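PDB 2HLY: hypothetical protein Atu2299 from Agrobacterium tumefaciens, which is of unknown function but belongs to the DUF2026 family, grouped with the papain-like (clan CA) peptidases, so a fold related to theirs is probable. Local coordinates for residues G96-F101 / R122-M127; Y13-R18 / N171-S176; K118-P123 / G138-R143. All blocks are in the same frame, centred on the assembly; numbering follows the deposited sequence.

Contact 1 (G96-F101 / R122-M127)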
# COMPACT_ATOMS: atom_id res chain seq x y z
N GLY A 96 15.69 1.04 -1.55
CA GLY A 96 15.97 1.68 -0.27
C GLY A 96 14.78 2.42 0.34
O GLY A 96 14.79 2.71 1.55
N TRP A 97 13.76 2.69 -0.46
CA TRP A 97 12.57 3.43 -0.01
C TRP A 97 11.57 2.52 0.67
O TRP A 97 11.34 1.39 0.22
CB TRP A 97 11.86 4.14 -1.20
CG TRP A 97 12.69 5.23 -1.76
CD1 TRP A 97 13.65 5.13 -2.73
CD2 TRP A 97 12.71 6.59 -1.31
NE1 TRP A 97 14.23 6.37 -2.95
CE2 TRP A 97 13.68 7.27 -2.07
CE3 TRP A 97 11.99 7.30 -0.35
CZ2 TRP A 97 13.96 8.64 -1.90
CZ3 TRP A 97 12.27 8.66 -0.17
CH2 TRP A 97 13.24 9.31 -0.95
N ALA A 98 10.98 3.02 1.76
CA ALA A 98 9.78 2.42 2.36
C ALA A 98 8.59 3.14 1.74
O ALA A 98 8.47 4.38 1.83
CB ALA A 98 9.78 2.64 3.86
N ILE A 99 7.71 2.36 1.11
CA ILE A 99 6.52 2.92 0.51
C ILE A 99 5.31 2.15 1.01
O ILE A 99 5.28 0.91 0.96
CB ILE A 99 6.59 2.86 -1.04
CG1 ILE A 99 7.90 3.51 -1.52
CG2 ILE A 99 5.40 3.63 -1.62
CD1 ILE A 99 8.18 3.41 -2.99
N ASP A 100 4.32 2.88 1.52
CA ASP A 100 3.08 2.24 1.94
C ASP A 100 1.97 2.80 1.08
O ASP A 100 1.45 3.89 1.35
CB ASP A 100 2.82 2.47 3.44
CG ASP A 100 1.73 1.58 3.98
OD1 ASP A 100 0.83 1.20 3.18
OD2 ASP A 100 1.78 1.24 5.19
N PHE A 101 1.62 2.08 0.03
CA PHE A 101 0.58 2.57 -0.89
C PHE A 101 -0.81 2.60 -0.26
O PHE A 101 -1.72 3.19 -0.86
CB PHE A 101 0.54 1.73 -2.17
CG PHE A 101 1.74 1.92 -3.03
CD1 PHE A 101 1.88 3.08 -3.78
CD2 PHE A 101 2.71 0.93 -3.14
CE1 PHE A 101 3.01 3.27 -4.59
CE2 PHE A 101 3.84 1.11 -3.96
CZ PHE A 101 3.97 2.27 -4.70
N ARG A 122 9.24 7.14 2.27
CA ARG A 122 10.37 7.67 3.06
C ARG A 122 11.56 6.71 2.97
O ARG A 122 11.36 5.50 2.78
CB ARG A 122 9.97 7.86 4.53
CG ARG A 122 8.77 8.80 4.78
CD ARG A 122 8.73 9.28 6.25
NE ARG A 122 9.93 10.06 6.54
CZ ARG A 122 10.64 9.99 7.67
NH1 ARG A 122 10.28 9.19 8.68
NH2 ARG A 122 11.75 10.72 7.78
N PRO A 123 12.79 7.22 3.15
CA PRO A 123 13.93 6.30 3.09
C PRO A 123 13.88 5.28 4.24
O PRO A 123 13.58 5.65 5.37
CB PRO A 123 15.16 7.22 3.26
CG PRO A 123 14.66 8.61 2.88
CD PRO A 123 13.22 8.61 3.37
N LEU A 124 14.17 4.02 3.94
CA LEU A 124 14.25 3.02 5.02
C LEU A 124 15.29 3.41 6.06
O LEU A 124 15.15 3.12 7.26
CB LEU A 124 14.57 1.64 4.45
CG LEU A 124 13.39 0.85 3.91
CD1 LEU A 124 13.90 -0.29 3.05
CD2 LEU A 124 12.56 0.32 5.06
N SER A 125 16.34 4.09 5.60
CA SER A 125 17.42 4.57 6.47
C SER A 125 16.93 5.57 7.54
O SER A 125 17.62 5.83 8.51
CB SER A 125 18.52 5.21 5.62
OG SER A 125 18.00 6.24 4.81
N ALA A 126 15.74 6.12 7.33
CA ALA A 126 15.11 7.04 8.28
C ALA A 126 14.26 6.34 9.36
O ALA A 126 13.70 7.00 10.25
CB ALA A 126 14.27 8.08 7.52
N MET A 127 14.14 5.02 9.27
CA MET A 127 13.31 4.27 10.23
C MET A 127 13.68 4.51 11.68
O MET A 127 14.86 4.55 12.05
CB MET A 127 13.35 2.77 9.95
CG MET A 127 12.24 2.02 10.68
SD MET A 127 12.25 0.27 10.31
CE MET A 127 13.50 -0.36 11.41

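Contact 2 (Y13-R18 / N171-S176)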
# COMPACT_ATOMS: atom_id res chain seq x y z
N TYR A 13 2.51 8.28 -7.17
CA TYR A 13 2.15 7.50 -6.00
C TYR A 13 0.63 7.49 -5.85
O TYR A 13 0.02 6.44 -5.61
CB TYR A 13 2.81 8.09 -4.76
CG TYR A 13 2.29 7.53 -3.44
CD1 TYR A 13 2.99 6.53 -2.75
CD2 TYR A 13 1.14 8.05 -2.86
CE1 TYR A 13 2.53 6.04 -1.52
CE2 TYR A 13 0.67 7.56 -1.64
CZ TYR A 13 1.38 6.58 -0.97
OH TYR A 13 0.90 6.16 0.25
N PHE A 14 -0.00 8.66 -5.95
CA PHE A 14 -1.45 8.71 -5.85
C PHE A 14 -2.15 7.96 -6.98
O PHE A 14 -3.17 7.33 -6.76
CB PHE A 14 -1.94 10.16 -5.72
CG PHE A 14 -1.66 10.79 -4.39
CD1 PHE A 14 -1.89 10.09 -3.19
CD2 PHE A 14 -1.17 12.10 -4.31
CE1 PHE A 14 -1.64 10.70 -1.95
CE2 PHE A 14 -0.92 12.70 -3.08
CZ PHE A 14 -1.15 12.00 -1.90
N ARG A 15 -1.61 8.04 -8.20
CA ARG A 15 -2.16 7.24 -9.32
C ARG A 15 -2.17 5.76 -8.96
O ARG A 15 -3.16 5.04 -9.21
CB ARG A 15 -1.33 7.45 -10.59
CG ARG A 15 -1.57 8.82 -11.22
CD ARG A 15 -0.81 8.95 -12.55
NE ARG A 15 -1.21 10.17 -13.23
CZ ARG A 15 -1.33 10.30 -14.56
NH1 ARG A 15 -1.06 9.28 -15.37
NH2 ARG A 15 -1.72 11.46 -15.06
N ILE A 16 -1.08 5.30 -8.35
CA ILE A 16 -0.95 3.87 -8.00
C ILE A 16 -1.98 3.50 -6.93
O ILE A 16 -2.71 2.51 -7.06
CB ILE A 16 0.49 3.52 -7.55
CG1 ILE A 16 1.45 3.66 -8.74
CG2 ILE A 16 0.55 2.09 -6.97
CD1 ILE A 16 2.95 3.61 -8.37
N TYR A 17 -2.06 4.31 -5.88
CA TYR A 17 -3.07 4.10 -4.86
C TYR A 17 -4.46 4.05 -5.51
O TYR A 17 -5.24 3.14 -5.24
CB TYR A 17 -3.03 5.17 -3.75
CG TYR A 17 -4.32 5.19 -2.95
CD1 TYR A 17 -4.53 4.27 -1.91
CD2 TYR A 17 -5.36 6.06 -3.28
CE1 TYR A 17 -5.73 4.25 -1.21
CE2 TYR A 17 -6.57 6.05 -2.58
CZ TYR A 17 -6.75 5.14 -1.55
OH TYR A 17 -7.95 5.10 -0.85
N ARG A 18 -4.76 5.03 -6.37
CA ARG A 18 -6.10 5.11 -6.97
C ARG A 18 -6.43 3.85 -7.79
O ARG A 18 -7.53 3.31 -7.66
CB ARG A 18 -6.25 6.37 -7.81
CG ARG A 18 -7.71 6.70 -8.12
CD ARG A 18 -7.82 7.95 -8.99
NE ARG A 18 -7.24 9.16 -8.38
CZ ARG A 18 -7.86 9.94 -7.49
NH1 ARG A 18 -9.10 9.65 -7.08
NH2 ARG A 18 -7.24 11.01 -7.00
N ASN A 171 -1.34 -2.45 -16.19
CA ASN A 171 -1.70 -1.94 -17.51
C ASN A 171 -2.54 -0.65 -17.48
O ASN A 171 -2.53 0.12 -18.45
CB ASN A 171 -2.32 -3.05 -18.32
CG ASN A 171 -1.25 -3.97 -18.89
OD1 ASN A 171 -0.48 -3.56 -19.75
ND2 ASN A 171 -1.18 -5.18 -18.40
N TRP A 172 -3.22 -0.42 -16.36
CA TRP A 172 -4.00 0.80 -16.13
C TRP A 172 -3.08 1.98 -15.78
O TRP A 172 -3.23 3.09 -16.31
CB TRP A 172 -4.97 0.59 -14.97
CG TRP A 172 -6.21 1.46 -15.00
CD1 TRP A 172 -6.43 2.61 -15.73
CD2 TRP A 172 -7.39 1.25 -14.22
NE1 TRP A 172 -7.71 3.09 -15.48
CE2 TRP A 172 -8.31 2.28 -14.54
CE3 TRP A 172 -7.77 0.26 -13.29
CZ2 TRP A 172 -9.58 2.36 -13.97
CZ3 TRP A 172 -9.03 0.34 -12.71
CH2 TRP A 172 -9.92 1.39 -13.05
N PHE A 173 -2.14 1.74 -14.87
CA PHE A 173 -1.21 2.78 -14.43
C PHE A 173 -0.37 3.33 -15.58
O PHE A 173 0.17 2.56 -16.36
CB PHE A 173 -0.28 2.25 -13.33
CG PHE A 173 0.81 3.22 -12.97
CD1 PHE A 173 0.53 4.33 -12.16
CD2 PHE A 173 2.10 3.07 -13.49
CE1 PHE A 173 1.54 5.24 -11.85
CE2 PHE A 173 3.10 3.98 -13.20
CZ PHE A 173 2.83 5.07 -12.37
N ARG A 174 -0.27 4.66 -15.66
CA ARG A 174 0.65 5.37 -16.56
C ARG A 174 1.28 6.48 -15.74
O ARG A 174 0.62 7.08 -14.89
CB ARG A 174 -0.10 5.99 -17.74
CG ARG A 174 -0.76 4.99 -18.66
CD ARG A 174 -1.64 5.64 -19.71
NE ARG A 174 -2.39 4.56 -20.36
CZ ARG A 174 -2.07 4.03 -21.55
NH1 ARG A 174 -2.81 3.04 -22.03
NH2 ARG A 174 -1.05 4.50 -22.25
N LYS A 175 2.55 6.76 -16.00
CA LYS A 175 3.19 7.89 -15.30
C LYS A 175 2.59 9.20 -15.78
O LYS A 175 2.25 9.36 -16.95
CB LYS A 175 4.71 7.90 -15.50
CG LYS A 175 5.40 6.71 -14.89
CD LYS A 175 6.89 6.73 -15.18
CE LYS A 175 7.55 5.42 -14.81
NZ LYS A 175 9.00 5.47 -15.06
N SER A 176 2.44 10.15 -14.85
CA SER A 176 1.98 11.49 -15.20
C SER A 176 2.92 12.12 -16.23
O SER A 176 4.13 11.90 -16.18
CB SER A 176 1.90 12.36 -13.94
OG SER A 176 1.34 13.63 -14.24
O HOH W 1 -1.20 14.59 -14.36

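Contact 3 (K118-P123 / G138-R143)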
# COMPACT_ATOMS: atom_id res chain seq x y z
N LYS A 118 -2.62 10.96 3.23
CA LYS A 118 -1.41 11.52 2.64
C LYS A 118 -0.49 10.41 2.11
O LYS A 118 -0.65 9.25 2.47
CB LYS A 118 -0.62 12.38 3.64
CG LYS A 118 -1.38 13.54 4.29
CD LYS A 118 -0.44 14.36 5.16
CE LYS A 118 -1.18 15.41 5.97
NZ LYS A 118 -0.23 16.32 6.65
N MET A 119 0.47 10.79 1.27
CA MET A 119 1.46 9.83 0.79
C MET A 119 2.40 9.37 1.91
O MET A 119 2.87 10.20 2.69
CB MET A 119 2.30 10.46 -0.31
CG MET A 119 3.48 9.61 -0.72
SD MET A 119 4.41 10.17 -2.15
CE MET A 119 5.30 11.56 -1.46
N PHE A 120 2.72 8.07 1.94
CA PHE A 120 3.87 7.60 2.72
C PHE A 120 4.95 7.00 1.82
O PHE A 120 4.79 5.92 1.25
CB PHE A 120 3.50 6.58 3.81
CG PHE A 120 4.66 6.29 4.71
CD1 PHE A 120 4.91 7.10 5.82
CD2 PHE A 120 5.57 5.27 4.38
CE1 PHE A 120 6.04 6.88 6.63
CE2 PHE A 120 6.71 5.06 5.17
CZ PHE A 120 6.93 5.86 6.30
N GLN A 121 6.06 7.73 1.70
CA GLN A 121 7.22 7.28 0.92
C GLN A 121 8.43 7.95 1.59
O GLN A 121 8.60 9.17 1.50
CB GLN A 121 7.09 7.74 -0.54
CG GLN A 121 8.31 7.33 -1.39
CD GLN A 121 8.31 7.83 -2.82
OE1 GLN A 121 9.24 7.51 -3.56
NE2 GLN A 121 7.29 8.59 -3.22
N ARG A 122 9.24 7.14 2.27
CA ARG A 122 10.37 7.67 3.06
C ARG A 122 11.56 6.71 2.97
O ARG A 122 11.36 5.50 2.78
CB ARG A 122 9.97 7.86 4.53
CG ARG A 122 8.77 8.80 4.78
CD ARG A 122 8.73 9.28 6.25
NE ARG A 122 9.93 10.06 6.54
CZ ARG A 122 10.64 9.99 7.67
NH1 ARG A 122 10.28 9.19 8.68
NH2 ARG A 122 11.75 10.72 7.78
N PRO A 123 12.79 7.22 3.15
CA PRO A 123 13.93 6.30 3.09
C PRO A 123 13.88 5.28 4.24
O PRO A 123 13.58 5.65 5.37
CB PRO A 123 15.16 7.22 3.26
CG PRO A 123 14.66 8.61 2.88
CD PRO A 123 13.22 8.61 3.37
N GLY A 138 5.50 11.56 10.61
CA GLY A 138 6.20 10.87 9.55
C GLY A 138 7.12 9.77 10.04
O GLY A 138 7.60 8.97 9.24
N ASP A 139 7.40 9.74 11.34
CA ASP A 139 8.19 8.64 11.91
C ASP A 139 7.51 7.30 11.68
O ASP A 139 6.28 7.20 11.68
CB ASP A 139 8.38 8.81 13.42
CG ASP A 139 9.55 9.71 13.78
OD1 ASP A 139 10.47 9.89 12.94
OD2 ASP A 139 9.57 10.21 14.92
N PHE A 140 8.32 6.26 11.50
CA PHE A 140 7.78 4.93 11.27
C PHE A 140 8.70 3.88 11.81
O PHE A 140 9.91 4.09 11.94
CB PHE A 140 7.53 4.67 9.77
CG PHE A 140 8.80 4.57 8.94
CD1 PHE A 140 9.21 3.34 8.43
CD2 PHE A 140 9.57 5.69 8.63
CE1 PHE A 140 10.37 3.23 7.64
CE2 PHE A 140 10.72 5.59 7.84
CZ PHE A 140 11.13 4.37 7.36
N PHE A 141 8.10 2.75 12.17
CA PHE A 141 8.88 1.61 12.61
C PHE A 141 8.27 0.35 12.02
O PHE A 141 7.06 0.14 12.09
CB PHE A 141 8.94 1.51 14.14
CG PHE A 141 9.64 0.26 14.61
CD1 PHE A 141 11.02 0.15 14.54
CD2 PHE A 141 8.89 -0.82 15.08
CE1 PHE A 141 11.67 -1.03 14.94
CE2 PHE A 141 9.52 -2.00 15.50
CZ PHE A 141 10.90 -2.11 15.41
N TYR A 142 9.14 -0.49 11.45
CA TYR A 142 8.75 -1.78 10.88
C TYR A 142 9.54 -2.92 11.50
O TYR A 142 10.76 -2.81 11.71
CB TYR A 142 9.09 -1.83 9.40
CG TYR A 142 8.36 -0.90 8.47
CD1 TYR A 142 7.06 -0.46 8.74
CD2 TYR A 142 8.98 -0.48 7.30
CE1 TYR A 142 6.38 0.38 7.83
CE2 TYR A 142 8.33 0.36 6.40
CZ TYR A 142 7.04 0.79 6.67
OH TYR A 142 6.39 1.59 5.76
N ARG A 143 8.84 -4.02 11.79
CA ARG A 143 9.52 -5.29 12.04
C ARG A 143 8.97 -6.33 11.10
O ARG A 143 7.82 -6.79 11.25
CB ARG A 143 9.38 -5.76 13.49
CG ARG A 143 10.16 -7.04 13.74
CD ARG A 143 10.11 -7.49 15.17
NE ARG A 143 8.76 -7.89 15.56
CZ ARG A 143 8.07 -7.30 16.54
NH1 ARG A 143 8.61 -6.30 17.23
NH2 ARG A 143 6.85 -7.72 16.84
O HOH W 2 11.18 7.56 11.37

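Contact 1 (G96-F101 / R122-M127)
G96, A98, R122 and L124 are joined by three backbone hydrogen bonds that pair strand 97-100 with strand 120-123. A98 bonds R122 in both directions: A98 N gives its proton to R122 O at 2.7 Å, and R122 N reaches A98 O at 2.9 Å with an N-H...O angle of 165°. The third bond, from L124 N to G96 O at 2.8 Å, carries the ladder one step past the end of strand 120-123, into the 3-10 turn that begins at L124. Both protons of the A98–R122 pair are thus used, and each carbonyl of that pair receives one amide from across the contact. The two carbonyl oxygens, A98 O and R122 O, stand 3.2 Å apart as two acceptors, a proximity that accompanies the bonds and adds none. These strands are the last two of an antiparallel four-stranded sheet, and 120-123 forms its edge within the chain. W97 and P123 make the next, non-hydrogen-bonded pair, with CA atoms 4.4 Å apart. Their side chains lie next to each other and point the same way, W97 CZ3 being 3.7 Å from P123 CD. With W97 CG beside its own backbone N (chi1 -68°), the benzene part of the indole comes back alongside the partner strand, and CE3 approaches R122 C to 3.4 Å. On the other face, A98 CB meets L124 CD2 at 3.8 Å. Beyond the turn's start, A126 N and M127 N bond back to the carbonyls of P123 and L124.

Contact 2 (Y13-R18 / N171-S176)
The extended chain that leaves helix 160-172 packs here against one flank of helix 10-24, with F173, the first residue to leave helical backbone angles, nearest I16. R15 and I16 receive this chain on neighbouring positions of the helix. I16 CG1 comes to 3.5 Å from F173 CE1, and I16 CD1 lies over a face of the phenyl ring, while R15 CB sits at the ring's edge, 3.8 Å from CE1. Beyond CB the R15 chain runs extended from CG to NE (chi3 171°), which carries its guanidinium along R174-S176. There NH1 donates to R174 O at 2.8 Å, a bent bond (147°) that arrives from above the carbonyl plane. The same NH1 also bonds K178 O, so two backbone carbonyls share it. S176 CA covers one guanidinium face, 3.5 Å above its plane and over its centre. A water lies 2.7 Å from S176 OG and is only weakly bonded to R15 NH2. S176 N is taken by D12 OD1, again from helix 10-24. I45 of helix 31-50 touches both I16 and F173, and W172 packs on V19, S22 and L23 further along helix 10-24.

Contact 3 (K118-P123 / G138-R143)
F120 points the edge of its ring at a face of F140 in a T-shaped pair, the centroids 5.2 Å apart and the planes at 74°. Its CZ stands 3.4 Å above the F140 plane, offset toward the rim, and is 3.5 Å from F140 CG. G138 O also lies at the F120 edge, whereas one face of F120 is covered near its rim by CG of R122, two residues along the same strand. F140 has polar neighbours round its own edge: R122 NH1 is in the ring plane, as is P123 O, 3.4 Å from CZ. The F140 side chain stands between its backbone N and carbonyl carbon, which presents the ring broadside to F120. Y142, two residues on, joins the cluster: its OH, hydrogen-bonded to Y63 OH, is 3.5 Å from F120 CE2, and F140 CD1 lies over a face of its ring.

The cluster fills the junction of two antiparallel sheets, strand 120-123 being an edge of the four-stranded one and 140-144 an edge of the three-stranded one; the two short segments run at 80° to each other, 10.3 Å apart at their axes. At the more polar end, the bend of R122 at chi3 (62°) brings NH1 to 2.7 Å from G138 O, although the N-H...O angle makes this bond weak. A water in the guanidinium plane accepts from R122 NH1 and from F140 N and probably donates to D139 OD1. The D139 carboxylate is too far from the arginine for a salt bridge, and its OD2 instead takes the amide of Q136.

In the fold
Contacts 1 and 3 lie side by side, their centres about 6 Å apart, and share R122 and P123: the backbone bonds of strand 120-123 hold contact 1, while the F120 and R122 side chains carry most of that strand's share of contact 3. M127 also bridges them, its SD lying 3.4 Å from Y142 N. Contact 2 is about 19 Å from contact 1 and 20 Å from contact 3, centre to centre, and closes a chain loop in which both are nested. Y13 spans the gap: its OH probably hydrogen-bonds D100 O at 2.6 Å and F120 N at 3.1 Å, tying helix 10-24 to both strands. D100 also bonds H89, but no ligand or catalytic site is established for this protein.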